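Local coordinates for protein probable glucarate dehydratase (Mycobacterium smegmatis str. MC2 155, PDB 3VDG) that probably catalyses the dehydration of glucarate or a related sugar acid, as a member of the enolase superfamily with a metal site in its barrel, at residues 311-316 with 336-341; 277-282 with 307-312; 273-278 with 293-298; 160-165 with 358-363. One frame throughout, in Å; residues are numbered along the deposited sequence.

Contact 1: residues 311-316 with 336-341; sequences QVVLSD and FGLGLS
Ser-315 turns OG into the space between its own backbone N and carbonyl carbon (chi1 62°), which sets the hydroxyl beside its amide, both facing Ser-341 O. With CG anti to its N (chi1 -177°) and a bend at chi2, Leu-340 brings CD1 over to the neighbouring strand, 3.6 Å from Val-313 O. The amide and the hydroxyl of Ser-315 both donate to Ser-341 O, Ser-315 N at 2.8 Å and Ser-315 OG at 2.8 Å. The amide comes from well above the carbonyl plane and the hydroxyl from close to it, so one oxygen is gripped from two angles by a single residue. Further back, Ser-341 N donates to Val-313 O, Val-313 N to Gly-339 O and Gly-339 N to Gln-311 O (2.8 to 3.0 Å), the run of bonds of two parallel strands. A water donates to both Gln-311 O and Gly-337 O, where the strand pair begins. Leu-338 CD1 rests on Val-313 CG2 at 3.9 Å, on the face covered by Cys-333 of helix 323-336, which connects the strands in a beta-alpha-beta crossover of the barrel. On the other face Leu-314 CD1 packs on Ser-341 CB, its side chain about 4 Å from the bound sodium ion. With two donors from one residue on Ser-341 O, the chain is fixed just before Asp-316, whose carboxylate bonds His-343 and caps the next helix.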
# COMPACT_ATOMS: atom_id res chain seq x y z
N GLN A 311 -13.51 -8.55 11.86
CA GLN A 311 -12.37 -9.42 11.69
C GLN A 311 -12.03 -9.59 10.21
O GLN A 311 -10.93 -10.04 9.88
CB GLN A 311 -12.65 -10.78 12.35
CG GLN A 311 -12.70 -10.70 13.87
CD GLN A 311 -13.97 -10.05 14.39
OE1 GLN A 311 -15.08 -10.54 14.12
NE2 GLN A 311 -13.82 -8.94 15.12
N VAL A 312 -12.97 -9.24 9.33
CA VAL A 312 -12.79 -9.36 7.87
C VAL A 312 -13.31 -8.08 7.19
O VAL A 312 -14.40 -7.61 7.51
CB VAL A 312 -13.57 -10.57 7.30
CG1 VAL A 312 -13.46 -10.61 5.78
CG2 VAL A 312 -13.09 -11.91 7.90
N VAL A 313 -12.53 -7.50 6.28
CA VAL A 313 -13.00 -6.31 5.54
C VAL A 313 -13.25 -6.72 4.09
O VAL A 313 -12.46 -7.46 3.49
CB VAL A 313 -11.96 -5.16 5.58
CG1 VAL A 313 -12.44 -3.97 4.74
CG2 VAL A 313 -11.73 -4.71 7.02
N LEU A 314 -14.37 -6.31 3.52
CA LEU A 314 -14.61 -6.62 2.12
C LEU A 314 -14.08 -5.49 1.26
O LEU A 314 -14.54 -4.38 1.37
CB LEU A 314 -16.08 -6.86 1.82
CG LEU A 314 -16.62 -8.29 1.93
CD1 LEU A 314 -16.54 -8.80 3.35
CD2 LEU A 314 -18.06 -8.37 1.43
N SER A 315 -13.07 -5.77 0.44
CA SER A 315 -12.56 -4.73 -0.44
C SER A 315 -13.60 -4.42 -1.52
O SER A 315 -14.46 -5.25 -1.82
CB SER A 315 -11.26 -5.19 -1.12
OG SER A 315 -11.53 -6.34 -1.93
N ASP A 316 -13.49 -3.25 -2.13
CA ASP A 316 -14.27 -2.93 -3.32
C ASP A 316 -13.59 -1.76 -4.01
O ASP A 316 -13.65 -0.62 -3.52
CB ASP A 316 -15.72 -2.56 -2.96
CG ASP A 316 -16.58 -2.36 -4.18
OD1 ASP A 316 -16.03 -1.93 -5.22
OD2 ASP A 316 -17.81 -2.63 -4.11
N PHE A 336 -2.76 -5.37 10.30
CA PHE A 336 -3.55 -5.28 11.53
C PHE A 336 -4.34 -6.55 11.84
O PHE A 336 -5.21 -6.56 12.71
CB PHE A 336 -4.45 -4.05 11.48
CG PHE A 336 -3.70 -2.77 11.70
CD1 PHE A 336 -3.01 -2.17 10.65
CD2 PHE A 336 -3.63 -2.20 12.97
CE1 PHE A 336 -2.27 -1.00 10.86
CE2 PHE A 336 -2.91 -1.03 13.19
CZ PHE A 336 -2.22 -0.43 12.13
N GLY A 337 -4.05 -7.63 11.13
CA GLY A 337 -4.62 -8.94 11.44
C GLY A 337 -6.07 -9.12 11.03
O GLY A 337 -6.80 -9.92 11.63
N LEU A 338 -6.49 -8.41 9.98
CA LEU A 338 -7.85 -8.54 9.46
C LEU A 338 -7.86 -9.39 8.20
O LEU A 338 -6.95 -9.29 7.36
CB LEU A 338 -8.38 -7.14 9.09
CG LEU A 338 -8.43 -6.11 10.22
CD1 LEU A 338 -8.86 -4.75 9.67
CD2 LEU A 338 -9.37 -6.57 11.33
N GLY A 339 -8.89 -10.22 8.03
CA GLY A 339 -9.03 -11.00 6.80
C GLY A 339 -9.53 -10.07 5.69
O GLY A 339 -9.97 -8.95 5.95
N LEU A 340 -9.46 -10.55 4.45
CA LEU A 340 -9.80 -9.70 3.30
C LEU A 340 -10.65 -10.47 2.31
O LEU A 340 -10.28 -11.57 1.90
CB LEU A 340 -8.54 -9.20 2.58
CG LEU A 340 -8.81 -8.25 1.39
CD1 LEU A 340 -9.28 -6.90 1.91
CD2 LEU A 340 -7.53 -8.09 0.58
N SER A 341 -11.78 -9.90 1.93
CA SER A 341 -12.63 -10.53 0.93
C SER A 341 -12.94 -9.43 -0.09
O SER A 341 -12.26 -8.40 -0.12
CB SER A 341 -13.90 -11.09 1.62
OG SER A 341 -14.71 -11.83 0.71
O HOH W 1 -9.27 -11.13 11.98

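Contact 2: residues 277-282 with 307-312; sequences GMAEVA and KNSVQV
The side-chain amide of Gln-311 receives the methyl of Ala-282 at its outer end: CB lies 3.6 Å from NE2 of Gln-311, and OE1 is almost as near. Leu-289 N donates to that oxygen and so fixes the rotation of the amide. One turn earlier on the helix, Met-278 folds back at chi2 and chi3 (-77° and -73°), which carries its CE to 3.6 Å from Val-310 CG1, the two side chains passing at a slant. Its CB meanwhile sits 3.5 Å from Ser-309 O, a buried carbonyl with no hydrogen-bond partner in the model. In the barrel, helix 275-284 follows strand 267-269, and the 308-311 loop leads from the next helix, 301-307, into strand 312-315. Asn-308 ends helix 301-307 with a Schellman motif, and the turn lays the loop along the neighbouring helix. Ala-279 is set against this turn, its CB 3.4 Å from Lys-307 O and 3.8 Å from Ser-309 OG. That hydroxyl is hydrogen-bonded to Leu-275 O, while Lys-307 NZ reaches Asp-276 in a salt bridge. No direct hydrogen bond joins the two segments; instead a water donates to both Ala-279 O and Asn-308 O, at 2.8 Å from each oxygen.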
# COMPACT_ATOMS: atom_id res chain seq x y z
N GLY A 277 -22.04 -1.54 17.89
CA GLY A 277 -22.86 -2.74 17.83
C GLY A 277 -22.11 -3.94 17.23
O GLY A 277 -22.17 -5.06 17.76
N MET A 278 -21.38 -3.71 16.15
CA MET A 278 -20.59 -4.82 15.56
C MET A 278 -19.58 -5.37 16.57
O MET A 278 -19.37 -6.59 16.65
CB MET A 278 -19.87 -4.36 14.28
CG MET A 278 -20.82 -4.10 13.11
SD MET A 278 -21.40 -5.61 12.31
CE MET A 278 -19.89 -6.09 11.44
N ALA A 279 -18.91 -4.48 17.30
CA ALA A 279 -17.92 -4.90 18.29
C ALA A 279 -18.60 -5.75 19.37
O ALA A 279 -18.06 -6.77 19.79
CB ALA A 279 -17.23 -3.69 18.91
N GLU A 280 -19.79 -5.32 19.80
CA GLU A 280 -20.60 -6.08 20.77
C GLU A 280 -20.88 -7.48 20.24
O GLU A 280 -20.72 -8.45 20.96
CB GLU A 280 -21.92 -5.36 21.05
CG GLU A 280 -22.65 -5.84 22.30
CD GLU A 280 -21.92 -5.44 23.57
OE1 GLU A 280 -22.16 -6.06 24.62
OE2 GLU A 280 -21.09 -4.50 23.51
N VAL A 281 -21.32 -7.58 18.99
CA VAL A 281 -21.63 -8.88 18.44
C VAL A 281 -20.36 -9.73 18.33
O VAL A 281 -20.38 -10.92 18.65
CB VAL A 281 -22.34 -8.79 17.07
CG1 VAL A 281 -22.58 -10.18 16.49
CG2 VAL A 281 -23.67 -8.04 17.19
N ALA A 282 -19.26 -9.13 17.86
CA ALA A 282 -18.04 -9.91 17.59
C ALA A 282 -17.49 -10.54 18.88
O ALA A 282 -16.88 -11.61 18.84
CB ALA A 282 -16.97 -9.05 16.94
N LYS A 307 -11.75 -0.69 18.15
CA LYS A 307 -12.94 -1.28 18.76
C LYS A 307 -13.05 -2.78 18.58
O LYS A 307 -13.90 -3.42 19.20
CB LYS A 307 -14.19 -0.62 18.20
CG LYS A 307 -14.40 0.82 18.66
CD LYS A 307 -15.43 1.50 17.77
CE LYS A 307 -15.56 2.97 18.07
NZ LYS A 307 -16.23 3.17 19.37
N ASN A 308 -12.22 -3.36 17.72
CA ASN A 308 -12.39 -4.77 17.36
C ASN A 308 -13.77 -5.04 16.80
O ASN A 308 -14.41 -6.05 17.11
CB ASN A 308 -12.12 -5.67 18.57
CG ASN A 308 -10.66 -5.64 19.01
OD1 ASN A 308 -9.78 -6.10 18.28
ND2 ASN A 308 -10.39 -5.08 20.18
N SER A 309 -14.25 -4.13 15.95
CA SER A 309 -15.59 -4.26 15.40
C SER A 309 -15.71 -5.35 14.36
O SER A 309 -16.77 -5.95 14.20
CB SER A 309 -16.04 -2.95 14.78
OG SER A 309 -15.99 -1.93 15.74
N VAL A 310 -14.65 -5.58 13.60
CA VAL A 310 -14.71 -6.59 12.53
C VAL A 310 -13.40 -7.35 12.41
O VAL A 310 -12.33 -6.85 12.80
CB VAL A 310 -15.02 -5.98 11.14
CG1 VAL A 310 -16.42 -5.38 11.11
CG2 VAL A 310 -13.96 -4.97 10.73
N GLN A 311 -13.51 -8.55 11.86
CA GLN A 311 -12.37 -9.42 11.69
C GLN A 311 -12.03 -9.59 10.21
O GLN A 311 -10.93 -10.04 9.88
CB GLN A 311 -12.65 -10.78 12.35
CG GLN A 311 -12.70 -10.70 13.87
CD GLN A 311 -13.97 -10.05 14.39
OE1 GLN A 311 -15.08 -10.54 14.12
NE2 GLN A 311 -13.82 -8.94 15.12
N VAL A 312 -12.97 -9.24 9.33
CA VAL A 312 -12.79 -9.36 7.87
C VAL A 312 -13.31 -8.08 7.19
O VAL A 312 -14.40 -7.61 7.51
CB VAL A 312 -13.57 -10.57 7.30
CG1 VAL A 312 -13.46 -10.61 5.78
CG2 VAL A 312 -13.09 -11.91 7.90
O HOH W 2 -15.28 -7.07 19.52

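Contact 3: residues 273-278 with 293-298; sequences PGLDGM and MCVVAF
Cys-294 and Leu-275 make the closest apolar touch, with Leu-275 CD2 3.6 Å from Cys-294 SG. The thiol occupies the place between the backbone N and the carbonyl carbon of its own residue (chi1 60°), and from there it enters the notch between Leu-275 and Met-278, two side chains three residues apart on the first turn of the helix. Met-278 closes the second side of this notch with CG, 4.0 Å from Cys-294 SG. The same CD2 of Leu-275 also lies 3.8 Å from Cys-294 O and reaches Val-295 CG2 at 4.3 Å, so one methyl meets both loop residues.

No hydrogen bond crosses the contact. Gly-274 stands at the N-cap, and its carbonyl accepts from Met-278 N (2.9 Å), a backbone bond of the first helical turn. On the loop side, the hydroxyl of Thr-291, just before the segment, accepts from the amides of both Met-293 and Cys-294, holding the loop as it leaves Asn-292, a ligand of the bound sodium ion.

In the barrel the contact joins the N-terminal turn of helix 275-284 to the loop that follows strand 289-291. Helix 301-307 closes over it, as Ala-303 and Ala-304 press on Leu-275, while Val-295 leans on Leu-301 and on Trp-320 of helix 317-320.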
# COMPACT_ATOMS: atom_id res chain seq x y z
N PRO A 273 -26.06 -2.60 12.78
CA PRO A 273 -25.45 -1.35 12.30
C PRO A 273 -24.42 -0.71 13.24
O PRO A 273 -24.58 -0.74 14.47
CB PRO A 273 -26.67 -0.40 12.13
CG PRO A 273 -27.77 -0.99 12.94
CD PRO A 273 -27.48 -2.46 13.16
N GLY A 274 -23.36 -0.14 12.66
CA GLY A 274 -22.40 0.65 13.43
C GLY A 274 -21.28 -0.13 14.09
O GLY A 274 -21.42 -1.30 14.46
N LEU A 275 -20.15 0.56 14.25
CA LEU A 275 -18.93 -0.04 14.79
C LEU A 275 -19.12 -0.54 16.22
O LEU A 275 -18.61 -1.60 16.55
CB LEU A 275 -17.76 0.97 14.71
CG LEU A 275 -17.19 1.23 13.30
CD1 LEU A 275 -16.17 2.35 13.33
CD2 LEU A 275 -16.58 -0.03 12.69
N ASP A 276 -19.84 0.21 17.05
CA ASP A 276 -20.05 -0.25 18.44
C ASP A 276 -20.87 -1.53 18.55
O ASP A 276 -20.47 -2.50 19.21
CB ASP A 276 -20.67 0.85 19.30
CG ASP A 276 -19.69 1.98 19.58
OD1 ASP A 276 -18.47 1.72 19.64
OD2 ASP A 276 -20.14 3.13 19.75
N GLY A 277 -22.04 -1.54 17.89
CA GLY A 277 -22.86 -2.74 17.83
C GLY A 277 -22.11 -3.94 17.23
O GLY A 277 -22.17 -5.06 17.76
N MET A 278 -21.38 -3.71 16.15
CA MET A 278 -20.59 -4.82 15.56
C MET A 278 -19.58 -5.37 16.57
O MET A 278 -19.37 -6.59 16.65
CB MET A 278 -19.87 -4.36 14.28
CG MET A 278 -20.82 -4.10 13.11
SD MET A 278 -21.40 -5.61 12.31
CE MET A 278 -19.89 -6.09 11.44
N MET A 293 -20.00 -2.13 5.25
CA MET A 293 -20.90 -1.05 5.59
C MET A 293 -20.29 -0.15 6.63
O MET A 293 -20.39 1.06 6.51
CB MET A 293 -22.26 -1.58 6.07
CG MET A 293 -23.08 -2.22 4.97
SD MET A 293 -24.63 -2.92 5.61
CE MET A 293 -25.58 -1.41 5.79
N CYS A 294 -19.64 -0.70 7.65
CA CYS A 294 -19.07 0.19 8.66
C CYS A 294 -17.58 0.47 8.45
O CYS A 294 -17.00 1.28 9.16
CB CYS A 294 -19.37 -0.31 10.09
SG CYS A 294 -18.72 -1.94 10.46
N VAL A 295 -16.98 -0.21 7.47
CA VAL A 295 -15.62 0.13 7.01
C VAL A 295 -15.62 0.20 5.47
O VAL A 295 -15.49 -0.83 4.79
CB VAL A 295 -14.57 -0.90 7.47
CG1 VAL A 295 -13.17 -0.47 7.02
CG2 VAL A 295 -14.57 -1.04 8.99
N VAL A 296 -15.77 1.41 4.93
CA VAL A 296 -15.88 1.62 3.48
C VAL A 296 -14.96 2.75 3.02
O VAL A 296 -14.99 3.15 1.84
CB VAL A 296 -17.34 1.92 3.05
CG1 VAL A 296 -18.24 0.70 3.29
CG2 VAL A 296 -17.89 3.14 3.77
N ALA A 297 -14.12 3.25 3.93
CA ALA A 297 -13.19 4.35 3.63
C ALA A 297 -11.98 4.24 4.56
O ALA A 297 -12.10 3.74 5.68
CB ALA A 297 -13.87 5.70 3.81
N PHE A 298 -10.83 4.72 4.10
CA PHE A 298 -9.62 4.60 4.92
C PHE A 298 -9.79 5.25 6.30
O PHE A 298 -9.30 4.71 7.29
CB PHE A 298 -8.38 5.17 4.20
CG PHE A 298 -7.94 4.31 3.03
CD1 PHE A 298 -7.17 3.17 3.24
CD2 PHE A 298 -8.33 4.63 1.75
CE1 PHE A 298 -6.79 2.37 2.18
CE2 PHE A 298 -7.93 3.84 0.67
CZ PHE A 298 -7.17 2.71 0.89

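Contact 4: residues 160-165 with 358-363; sequences GGAVRD and LAAATP
Arg-164 and Val-163 supply the hydrogen bonds to the C-terminal end of helix 349-360. The arginine chain bends at chi3 (63°) and brings the guanidinium edge to a row of carbonyl oxygens. Its NH2 donates almost straight (174°) to Thr-362 O at 2.7 Å and makes a weak, strongly bent bond to Ala-359 O at 2.8 Å; NH1 reaches Pro-363 O at 3.1 Å. Thr-362 O and Pro-363 O lie in the guanidinium plane, yet each receives its N-H from above its own carbonyl plane. Beside them Val-163 N donates to Ala-360 O (2.8 Å), and the hydroxyl of Thr-362 turns back to Leu-358 O.

The apolar touches are looser. Val-163 CG2 lies over one face of the Arg-164 guanidinium, toward its rim, and packs on Pro-363 CA at 3.9 Å, while Ala-162 CB and Ala-360 CB are 4.3 Å apart. A methyl also meets a carbonyl: Ala-361 CB sits 3.6 Å from Gly-161 O, which takes a hydrogen bond from Asn-101 of the second subunit.

A positive group among these carbonyls should be electrostatically favourable: the arginine gathers them where the helix ends and the chain leaves it. The arrangement belongs to the closure of the enolase-type barrel: the loop enters its first strand, 166-174, whose Val-167 packs on Ala-359 and Ala-360 of helix 349-360.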
# COMPACT_ATOMS: atom_id res chain seq x y z
N GLY A 160 2.25 -5.75 -8.37
CA GLY A 160 3.17 -6.69 -7.71
C GLY A 160 3.16 -8.07 -8.34
O GLY A 160 3.86 -8.98 -7.88
N GLY A 161 2.37 -8.23 -9.40
CA GLY A 161 2.29 -9.48 -10.12
C GLY A 161 1.32 -10.47 -9.50
O GLY A 161 1.12 -10.50 -8.28
N ALA A 162 0.72 -11.29 -10.35
CA ALA A 162 -0.21 -12.33 -9.92
C ALA A 162 0.49 -13.26 -8.94
O ALA A 162 1.68 -13.56 -9.09
CB ALA A 162 -0.70 -13.14 -11.12
N VAL A 163 -0.26 -13.73 -7.94
CA VAL A 163 0.22 -14.81 -7.09
C VAL A 163 -0.61 -16.08 -7.30
O VAL A 163 -0.32 -17.12 -6.72
CB VAL A 163 0.21 -14.45 -5.58
CG1 VAL A 163 1.10 -13.24 -5.32
CG2 VAL A 163 -1.22 -14.18 -5.09
N ARG A 164 -1.66 -15.99 -8.13
CA ARG A 164 -2.53 -17.15 -8.44
C ARG A 164 -3.00 -16.98 -9.88
O ARG A 164 -3.08 -15.85 -10.37
CB ARG A 164 -3.72 -17.27 -7.47
CG ARG A 164 -4.59 -16.00 -7.36
CD ARG A 164 -5.64 -16.11 -6.24
NE ARG A 164 -5.05 -16.24 -4.90
CZ ARG A 164 -4.67 -15.21 -4.14
NH1 ARG A 164 -4.14 -15.45 -2.95
NH2 ARG A 164 -4.81 -13.95 -4.55
N ASP A 165 -3.30 -18.08 -10.57
CA ASP A 165 -3.64 -17.93 -11.99
C ASP A 165 -5.13 -17.75 -12.23
O ASP A 165 -5.55 -17.42 -13.34
CB ASP A 165 -3.04 -19.06 -12.85
CG ASP A 165 -3.66 -20.41 -12.57
OD1 ASP A 165 -3.25 -21.39 -13.23
OD2 ASP A 165 -4.55 -20.50 -11.70
N LEU A 358 -6.95 -7.44 -9.71
CA LEU A 358 -6.70 -7.07 -8.32
C LEU A 358 -6.59 -8.31 -7.42
O LEU A 358 -5.60 -8.49 -6.71
CB LEU A 358 -7.82 -6.14 -7.82
CG LEU A 358 -7.81 -5.80 -6.32
CD1 LEU A 358 -6.49 -5.11 -5.92
CD2 LEU A 358 -9.02 -4.93 -5.96
N ALA A 359 -7.60 -9.17 -7.45
CA ALA A 359 -7.58 -10.35 -6.59
C ALA A 359 -6.41 -11.29 -6.94
O ALA A 359 -5.83 -11.89 -6.07
CB ALA A 359 -8.90 -11.09 -6.70
N ALA A 360 -6.08 -11.40 -8.23
CA ALA A 360 -4.98 -12.27 -8.62
C ALA A 360 -3.65 -11.83 -7.98
O ALA A 360 -2.82 -12.68 -7.64
CB ALA A 360 -4.85 -12.32 -10.14
N ALA A 361 -3.47 -10.52 -7.83
CA ALA A 361 -2.22 -9.91 -7.33
C ALA A 361 -2.18 -9.69 -5.82
O ALA A 361 -1.23 -9.11 -5.30
CB ALA A 361 -1.96 -8.59 -8.05
N THR A 362 -3.21 -10.13 -5.11
CA THR A 362 -3.29 -9.85 -3.68
C THR A 362 -3.05 -11.13 -2.89
O THR A 362 -3.90 -12.00 -2.84
CB THR A 362 -4.67 -9.26 -3.33
OG1 THR A 362 -4.86 -8.06 -4.09
CG2 THR A 362 -4.76 -8.91 -1.83
N PRO A 363 -1.87 -11.24 -2.25
CA PRO A 363 -1.54 -12.50 -1.57
C PRO A 363 -2.59 -12.89 -0.53
O PRO A 363 -2.98 -14.06 -0.45
CB PRO A 363 -0.17 -12.21 -0.91
CG PRO A 363 0.36 -11.03 -1.65
CD PRO A 363 -0.81 -10.23 -2.14

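Contact 4 opens first along the chain, at 160-165, and closes only at 358-363, so the loops of the other three are nested within it. Contacts 3 and 2 both start on helix 275-284, and contact 3 closes first, at 293-298, before contact 2 at 307-312. Contact 1 begins where contact 2 ends, sharing Gln-311 and Val-312, and runs to 336-341. Contacts 1 to 3 thus tie successive strand-helix units of the barrel, Val-313 touching Val-295 between contacts 1 and 3. Leu-340 meets Thr-362, joining contact 1 to contact 4, where helix 349-360, which follows strand 339-342, meets the entry to the barrel's first strand.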